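Local coordinates for diguanylate cyclase/phosphodiesterase-domain containing protein (Thermotoga maritima MSB8, PDB 6KHU) that is a putative diguanylate cyclase of the GGDEF family, whose active members make the bacterial messenger cyclic di-GMP from two GTP molecules, at residues R14-Q19 / T28-F33. Residues are numbered along the deposited sequence; the frame is centred on the assembly and turned at random.
Sequences RLLSYQ and TPYTIF
L16 rests its methyl CD1 against both the Y30 ring and the end of I32, lying 3.6 Å from Y30 CE2 and 3.7 Å from I32 CD1. Its second methyl, CD2, also reaches I32 CD1, at 3.8 Å. With CG anti to the backbone N (chi1 174°), the leucine swings its forked end across to the strand, and a branched apolar chain suits a spot where two partners must be met at once. It runs roughly at right angles to both, and CD1 meets the tyrosine obliquely. I32 answers with a slim ethyl arm that ends in a single methyl.

One helical turn further on, Q19 takes the CB and CD1 side of Y30. Its CG lies over one ring face, off towards the rim; the bend at chi2 (56°) then turns the amide towards the strand, with NE2 4.0 Å from Y30 CB. Amide and ring planes are almost perpendicular, 85° apart. OE1 is hydrogen-bonded to NH2 of R22. Y30 suits its place because a long flat ring can span the gap to the helix and still carry a polar end: its hydroxyl is hydrogen-bonded to ND1 of H20, next along the helix.

The two segments belong to consecutive elements of the GGDEF domain, helix 9-26 and strand 30-37; the axes of 14-19 and 30-33 are nearly antiparallel and come within 11.0 Å. L16 and Q19 also rest on F77 of the adjoining strand 73-79, while L119, at the start of helix 119-130, touches L16, Y30 and I32 and so joins both helices over this region of the sheet.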
ATOM      1  N   ARG A  14      -4.019   3.235 -12.203  1.00 10.00           N
ATOM      2  CA  ARG A  14      -3.699   4.324 -13.120  1.00 12.64           C
ATOM      3  C   ARG A  14      -2.799   5.356 -12.455  1.00 14.32           C
ATOM      4  O   ARG A  14      -1.787   5.769 -13.028  1.00 12.20           O
ATOM      5  CB  ARG A  14      -4.980   4.984 -13.633  1.00 20.01           C
ATOM      6  CG  ARG A  14      -4.729   5.929 -14.802  1.00 24.42           C
ATOM      7  CD  ARG A  14      -6.033   6.446 -15.415  1.00 25.51           C
ATOM      8  NE  ARG A  14      -6.631   7.501 -14.599  1.00 30.83           N
ATOM      9  CZ  ARG A  14      -7.754   7.352 -13.905  1.00 30.46           C
ATOM     10  NH1 ARG A  14      -8.400   6.186 -13.942  1.00 25.74           N
ATOM     11  NH2 ARG A  14      -8.230   8.367 -13.187  1.00 25.43           N
ATOM     12  N   LEU A  15      -3.151   5.783 -11.234  1.00 10.77           N
ATOM     13  CA  LEU A  15      -2.316   6.737 -10.510  1.00 11.72           C
ATOM     14  C   LEU A  15      -0.930   6.165 -10.240  1.00 11.79           C
ATOM     15  O   LEU A  15       0.072   6.896 -10.279  1.00 10.46           O
ATOM     16  CB  LEU A  15      -2.989   7.145  -9.193  1.00 12.31           C
ATOM     17  CG  LEU A  15      -4.333   7.892  -9.345  1.00 15.98           C
ATOM     18  CD1 LEU A  15      -4.995   8.143  -7.994  1.00 15.85           C
ATOM     19  CD2 LEU A  15      -4.165   9.222 -10.105  1.00 17.16           C
ATOM     20  N   LEU A  16      -0.859   4.863  -9.942  1.00 10.89           N
ATOM     21  CA  LEU A  16       0.426   4.212  -9.715  1.00 10.30           C
ATOM     22  C   LEU A  16       1.275   4.202 -10.983  1.00 11.54           C
ATOM     23  O   LEU A  16       2.488   4.430 -10.919  1.00 10.72           O
ATOM     24  CB  LEU A  16       0.219   2.788  -9.196  1.00  9.24           C
ATOM     25  CG  LEU A  16       1.474   1.919  -9.032  1.00 11.54           C
ATOM     26  CD1 LEU A  16       2.500   2.556  -8.089  1.00 10.86           C
ATOM     27  CD2 LEU A  16       1.079   0.541  -8.525  1.00 13.85           C
ATOM     28  N   SER A  17       0.666   3.927 -12.141  1.00 13.33           N
ATOM     29  CA  SER A  17       1.449   3.924 -13.376  1.00 14.40           C
ATOM     30  C   SER A  17       1.944   5.321 -13.731  1.00 14.17           C
ATOM     31  O   SER A  17       3.042   5.467 -14.279  1.00 15.51           O
ATOM     32  CB  SER A  17       0.634   3.330 -14.521  1.00 15.41           C
ATOM     33  OG  SER A  17      -0.390   4.232 -14.889  1.00 25.31           O
ATOM     34  N   TYR A  18       1.166   6.362 -13.417  1.00 14.25           N
ATOM     35  CA  TYR A  18       1.656   7.725 -13.602  1.00 13.81           C
ATOM     36  C   TYR A  18       2.849   7.999 -12.700  1.00 12.27           C
ATOM     37  O   TYR A  18       3.861   8.561 -13.134  1.00 12.05           O
ATOM     38  CB  TYR A  18       0.548   8.741 -13.314  1.00 14.78           C
ATOM     39  CG  TYR A  18      -0.592   8.727 -14.301  1.00 22.50           C
ATOM     40  CD1 TYR A  18      -0.442   8.153 -15.555  1.00 20.33           C
ATOM     41  CD2 TYR A  18      -1.825   9.285 -13.972  1.00 23.88           C
ATOM     42  CE1 TYR A  18      -1.489   8.128 -16.456  1.00 27.76           C
ATOM     43  CE2 TYR A  18      -2.882   9.275 -14.873  1.00 30.18           C
ATOM     44  CZ  TYR A  18      -2.701   8.695 -16.117  1.00 30.97           C
ATOM     45  OH  TYR A  18      -3.730   8.677 -17.028  1.00 44.00           O
ATOM     46  N   GLN A  19       2.732   7.642 -11.420  1.00 12.93           N
ATOM     47  CA  GLN A  19       3.835   7.861 -10.494  1.00 10.53           C
ATOM     48  C   GLN A  19       5.066   7.073 -10.911  1.00 14.70           C
ATOM     49  O   GLN A  19       6.199   7.561 -10.772  1.00 12.04           O
ATOM     50  CB  GLN A  19       3.406   7.493  -9.071  1.00 13.43           C
ATOM     51  CG  GLN A  19       4.534   7.456  -8.066  1.00 10.98           C
ATOM     52  CD  GLN A  19       5.319   8.757  -7.977  1.00 15.01           C
ATOM     53  OE1 GLN A  19       4.806   9.842  -8.261  1.00 18.50           O
ATOM     54  NE2 GLN A  19       6.573   8.654  -7.548  1.00 21.00           N
ATOM     55  N   THR A  28      13.626   9.435  -8.778  1.00 18.08           N
ATOM     56  CA  THR A  28      13.186   9.459  -7.400  1.00 18.98           C
ATOM     57  C   THR A  28      12.552   8.125  -7.028  1.00 18.79           C
ATOM     58  O   THR A  28      11.802   7.552  -7.824  1.00 18.42           O
ATOM     59  CB  THR A  28      12.173  10.583  -7.163  1.00 22.27           C
ATOM     60  OG1 THR A  28      11.001  10.323  -7.948  1.00 27.43           O
ATOM     61  CG2 THR A  28      12.755  11.929  -7.560  1.00 15.00           C
ATOM     62  N   PRO A  29      12.835   7.601  -5.845  1.00 18.24           N
ATOM     63  CA  PRO A  29      12.273   6.304  -5.466  1.00 15.54           C
ATOM     64  C   PRO A  29      10.856   6.456  -4.936  1.00 15.91           C
ATOM     65  O   PRO A  29      10.410   7.549  -4.573  1.00 14.28           O
ATOM     66  CB  PRO A  29      13.229   5.820  -4.371  1.00 19.09           C
ATOM     67  CG  PRO A  29      13.662   7.110  -3.699  1.00 24.01           C
ATOM     68  CD  PRO A  29      13.621   8.207  -4.754  1.00 18.22           C
ATOM     69  N   TYR A  30      10.140   5.329  -4.929  1.00 12.79           N
ATOM     70  CA  TYR A  30       8.861   5.222  -4.238  1.00 15.05           C
ATOM     71  C   TYR A  30       8.667   3.768  -3.828  1.00 13.88           C
ATOM     72  O   TYR A  30       9.357   2.874  -4.318  1.00 16.19           O
ATOM     73  CB  TYR A  30       7.686   5.707  -5.109  1.00 11.95           C
ATOM     74  CG  TYR A  30       7.346   4.766  -6.247  1.00 13.33           C
ATOM     75  CD1 TYR A  30       8.079   4.793  -7.433  1.00  9.71           C
ATOM     76  CD2 TYR A  30       6.306   3.846  -6.134  1.00 11.61           C
ATOM     77  CE1 TYR A  30       7.788   3.933  -8.476  1.00 10.72           C
ATOM     78  CE2 TYR A  30       6.008   2.961  -7.183  1.00 12.99           C
ATOM     79  CZ  TYR A  30       6.748   3.025  -8.351  1.00 12.87           C
ATOM     80  OH  TYR A  30       6.472   2.174  -9.390  1.00 13.22           O
ATOM     81  N   THR A  31       7.711   3.531  -2.932  1.00 14.48           N
ATOM     82  CA  THR A  31       7.488   2.193  -2.408  1.00 12.11           C
ATOM     83  C   THR A  31       6.007   1.855  -2.443  1.00 13.34           C
ATOM     84  O   THR A  31       5.161   2.701  -2.142  1.00 13.35           O
ATOM     85  CB  THR A  31       8.056   2.080  -0.985  1.00 13.42           C
ATOM     86  OG1 THR A  31       9.475   2.294  -1.039  1.00 12.32           O
ATOM     87  CG2 THR A  31       7.795   0.700  -0.401  1.00 13.42           C
ATOM     88  N   ILE A  32       5.707   0.617  -2.836  1.00 12.11           N
ATOM     89  CA  ILE A  32       4.354   0.075  -2.877  1.00 11.42           C
ATOM     90  C   ILE A  32       4.191  -0.894  -1.714  1.00 13.48           C
ATOM     91  O   ILE A  32       5.037  -1.773  -1.511  1.00 12.36           O
ATOM     92  CB  ILE A  32       4.074  -0.648  -4.208  1.00 14.52           C
ATOM     93  CG1 ILE A  32       4.300   0.293  -5.397  1.00 13.34           C
ATOM     94  CG2 ILE A  32       2.658  -1.204  -4.225  1.00 12.45           C
ATOM     95  CD1 ILE A  32       4.273  -0.410  -6.743  1.00 13.32           C
ATOM     96  N   PHE A  33       3.105  -0.750  -0.962  1.00 12.39           N
ATOM     97  CA  PHE A  33       2.772  -1.669   0.117  1.00 12.57           C
ATOM     98  C   PHE A  33       1.456  -2.353  -0.218  1.00 13.03           C
ATOM     99  O   PHE A  33       0.518  -1.700  -0.694  1.00 14.09           O
ATOM    100  CB  PHE A  33       2.637  -0.948   1.493  1.00 11.94           C
ATOM    101  CG  PHE A  33       3.886  -0.238   1.962  1.00 13.90           C
ATOM    102  CD1 PHE A  33       4.224   1.005   1.457  1.00 13.87           C
ATOM    103  CD2 PHE A  33       4.688  -0.794   2.944  1.00 15.55           C
ATOM    104  CE1 PHE A  33       5.347   1.668   1.891  1.00 16.36           C
ATOM    105  CE2 PHE A  33       5.827  -0.133   3.377  1.00 18.43           C
ATOM    106  CZ  PHE A  33       6.159   1.099   2.842  1.00 17.16           C
TER